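Local coordinates for protein predicted ATPase of the ABC class (Vibrio vulnificus, PDB 5D6A) that binds the ATP analogue AMP-PNP and probably hydrolyses ATP as an ATPase of the ABC class, at residues I62-P66 with N145-R151. Residues are numbered along the deposited sequence; the frame is centred on the assembly and turned at random.
Sequences IQSDP and NLPAEGR
Pro66 lies within the curve of segment 145-151, where its CG faces Ala148 and Gly150 and its CD faces Arg151. CG stands 4.1 Å from the carbonyl O of Gly150 and packs more loosely on Ala148 CB. The neighbouring CD is 3.9 Å from Arg151 NH2. Beyond the proline, Leu146 is gripped through its backbone: its N donates to Gln63 OE1 (2.9 Å), arriving nearly in line with the side-chain C=O although the hydrogen bond is bent at the hydrogen (N-H...O 138°). Gln63 reaches the backbone N of Leu146 with an extended chain beyond CG (chi2 -173°), and its NE2 makes a weak hydrogen bond to Asp65 O of its own loop while OE1 holds Leu146. The leucine's CD1 also packs against Ile62 CG2 at 4.2 Å. At the other end, Arg151, its chain bent at chi2 (71°), brings NH2 to Asp65 OD1 in a salt bridge of 3.0 Å. The carboxylate oxygen lies at the guanidinium edge, near its plane. Here Arg151 packs on Arg151 of the second subunit, and Asp65 on Tyr67 of that subunit. Tyr40 packs on both Gln63 and Pro66. The contact thus joins the loop linking strands 56-61 and 71-78 of the N-terminal antiparallel sheet to the chain leaving strand 137-144, with helix 155-172 touching Leu146 through Ile162.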
loop_
_atom_site.group_PDB
_atom_site.type_symbol
_atom_site.label_atom_id
_atom_site.label_comp_id
_atom_site.label_asym_id
_atom_site.label_seq_id
_atom_site.Cartn_x
_atom_site.Cartn_y
_atom_site.Cartn_z
ATOM N N ILE A 62 -31.244 -4.688 -5.413
ATOM C CA ILE A 62 -31.110 -5.879 -6.229
ATOM C C ILE A 62 -29.941 -5.701 -7.191
ATOM O O ILE A 62 -29.929 -4.769 -7.998
ATOM C CB ILE A 62 -32.394 -6.138 -7.047
ATOM C CG1 ILE A 62 -33.605 -6.314 -6.121
ATOM C CG2 ILE A 62 -32.227 -7.355 -7.947
ATOM C CD1 ILE A 62 -33.507 -7.492 -5.173
ATOM N N GLN A 63 -28.956 -6.588 -7.093
ATOM C CA GLN A 63 -27.801 -6.548 -7.982
ATOM C C GLN A 63 -28.268 -6.729 -9.421
ATOM O O GLN A 63 -29.242 -7.437 -9.674
ATOM C CB GLN A 63 -26.805 -7.651 -7.614
ATOM C CG GLN A 63 -27.371 -9.064 -7.701
ATOM C CD GLN A 63 -26.417 -10.125 -7.182
ATOM O OE1 GLN A 63 -26.828 -11.057 -6.493
ATOM N NE2 GLN A 63 -25.134 -9.978 -7.493
ATOM N N SER A 64 -27.576 -6.084 -10.356
ATOM C CA SER A 64 -27.925 -6.171 -11.772
ATOM C C SER A 64 -27.152 -7.278 -12.487
ATOM O O SER A 64 -27.347 -7.504 -13.681
ATOM C CB SER A 64 -27.638 -4.837 -12.463
ATOM O OG SER A 64 -26.257 -4.517 -12.396
ATOM N N ASP A 65 -26.288 -7.973 -11.753
ATOM C CA ASP A 65 -25.455 -9.012 -12.339
ATOM C C ASP A 65 -25.009 -10.007 -11.266
ATOM O O ASP A 65 -24.557 -9.594 -10.198
ATOM C CB ASP A 65 -24.226 -8.342 -12.974
ATOM C CG ASP A 65 -23.253 -9.336 -13.592
ATOM O OD1 ASP A 65 -23.700 -10.354 -14.162
ATOM O OD2 ASP A 65 -22.030 -9.076 -13.528
ATOM N N PRO A 66 -25.146 -11.322 -11.534
ATOM C CA PRO A 66 -24.690 -12.322 -10.567
ATOM C C PRO A 66 -23.244 -12.097 -10.123
ATOM O O PRO A 66 -22.901 -12.375 -8.972
ATOM C CB PRO A 66 -24.793 -13.633 -11.348
ATOM C CG PRO A 66 -25.884 -13.406 -12.330
ATOM C CD PRO A 66 -25.913 -11.934 -12.637
ATOM N N ASN A 145 -26.382 -13.241 -2.519
ATOM C CA ASN A 145 -26.020 -13.366 -3.922
ATOM C C ASN A 145 -27.080 -14.194 -4.652
ATOM O O ASN A 145 -27.094 -15.422 -4.564
ATOM C CB ASN A 145 -24.635 -14.007 -4.053
ATOM C CG ASN A 145 -24.108 -13.981 -5.474
ATOM O OD1 ASN A 145 -24.772 -13.501 -6.391
ATOM N ND2 ASN A 145 -22.901 -14.492 -5.660
ATOM N N LEU A 146 -27.970 -13.506 -5.364
ATOM C CA LEU A 146 -29.061 -14.160 -6.091
ATOM C C LEU A 146 -28.531 -15.037 -7.235
ATOM O O LEU A 146 -27.758 -14.564 -8.070
ATOM C CB LEU A 146 -30.042 -13.109 -6.619
ATOM C CG LEU A 146 -30.690 -12.220 -5.547
ATOM C CD1 LEU A 146 -31.541 -11.134 -6.183
ATOM C CD2 LEU A 146 -31.521 -13.046 -4.576
ATOM N N PRO A 147 -28.959 -16.316 -7.277
ATOM C CA PRO A 147 -28.488 -17.284 -8.269
ATOM C C PRO A 147 -29.168 -17.219 -9.632
ATOM O O PRO A 147 -30.226 -16.608 -9.786
ATOM C CB PRO A 147 -28.810 -18.620 -7.606
ATOM C CG PRO A 147 -30.065 -18.345 -6.854
ATOM C CD PRO A 147 -29.968 -16.915 -6.383
ATOM N N ALA A 148 -28.546 -17.881 -10.604
ATOM C CA ALA A 148 -29.043 -17.935 -11.970
ATOM C C ALA A 148 -28.170 -18.883 -12.786
ATOM O O ALA A 148 -27.035 -19.170 -12.401
ATOM C CB ALA A 148 -29.033 -16.543 -12.588
ATOM N N GLU A 149 -28.704 -19.365 -13.907
ATOM C CA GLU A 149 -27.957 -20.269 -14.791
ATOM C C GLU A 149 -27.250 -19.444 -15.868
ATOM O O GLU A 149 -27.547 -19.553 -17.058
ATOM C CB GLU A 149 -28.881 -21.336 -15.409
ATOM C CG GLU A 149 -30.089 -20.794 -16.167
ATOM C CD GLU A 149 -30.931 -21.878 -16.819
ATOM O OE1 GLU A 149 -30.647 -23.075 -16.602
ATOM O OE2 GLU A 149 -31.885 -21.532 -17.551
ATOM N N GLY A 150 -26.299 -18.626 -15.430
ATOM C CA GLY A 150 -25.568 -17.736 -16.324
ATOM C C GLY A 150 -26.238 -16.377 -16.277
ATOM O O GLY A 150 -25.611 -15.375 -15.929
ATOM N N ARG A 151 -27.522 -16.354 -16.628
ATOM C CA ARG A 151 -28.305 -15.116 -16.601
ATOM C C ARG A 151 -29.786 -15.396 -16.322
ATOM O O ARG A 151 -30.485 -14.548 -15.773
ATOM C CB ARG A 151 -28.166 -14.375 -17.927
ATOM C CG ARG A 151 -28.587 -12.911 -17.891
ATOM C CD ARG A 151 -27.586 -12.074 -17.105
ATOM N NE ARG A 151 -27.829 -10.640 -17.246
ATOM C CZ ARG A 151 -27.058 -9.687 -16.721
ATOM N NH1 ARG A 151 -27.365 -8.409 -16.913
ATOM N NH2 ARG A 151 -25.981 -10.002 -16.006
#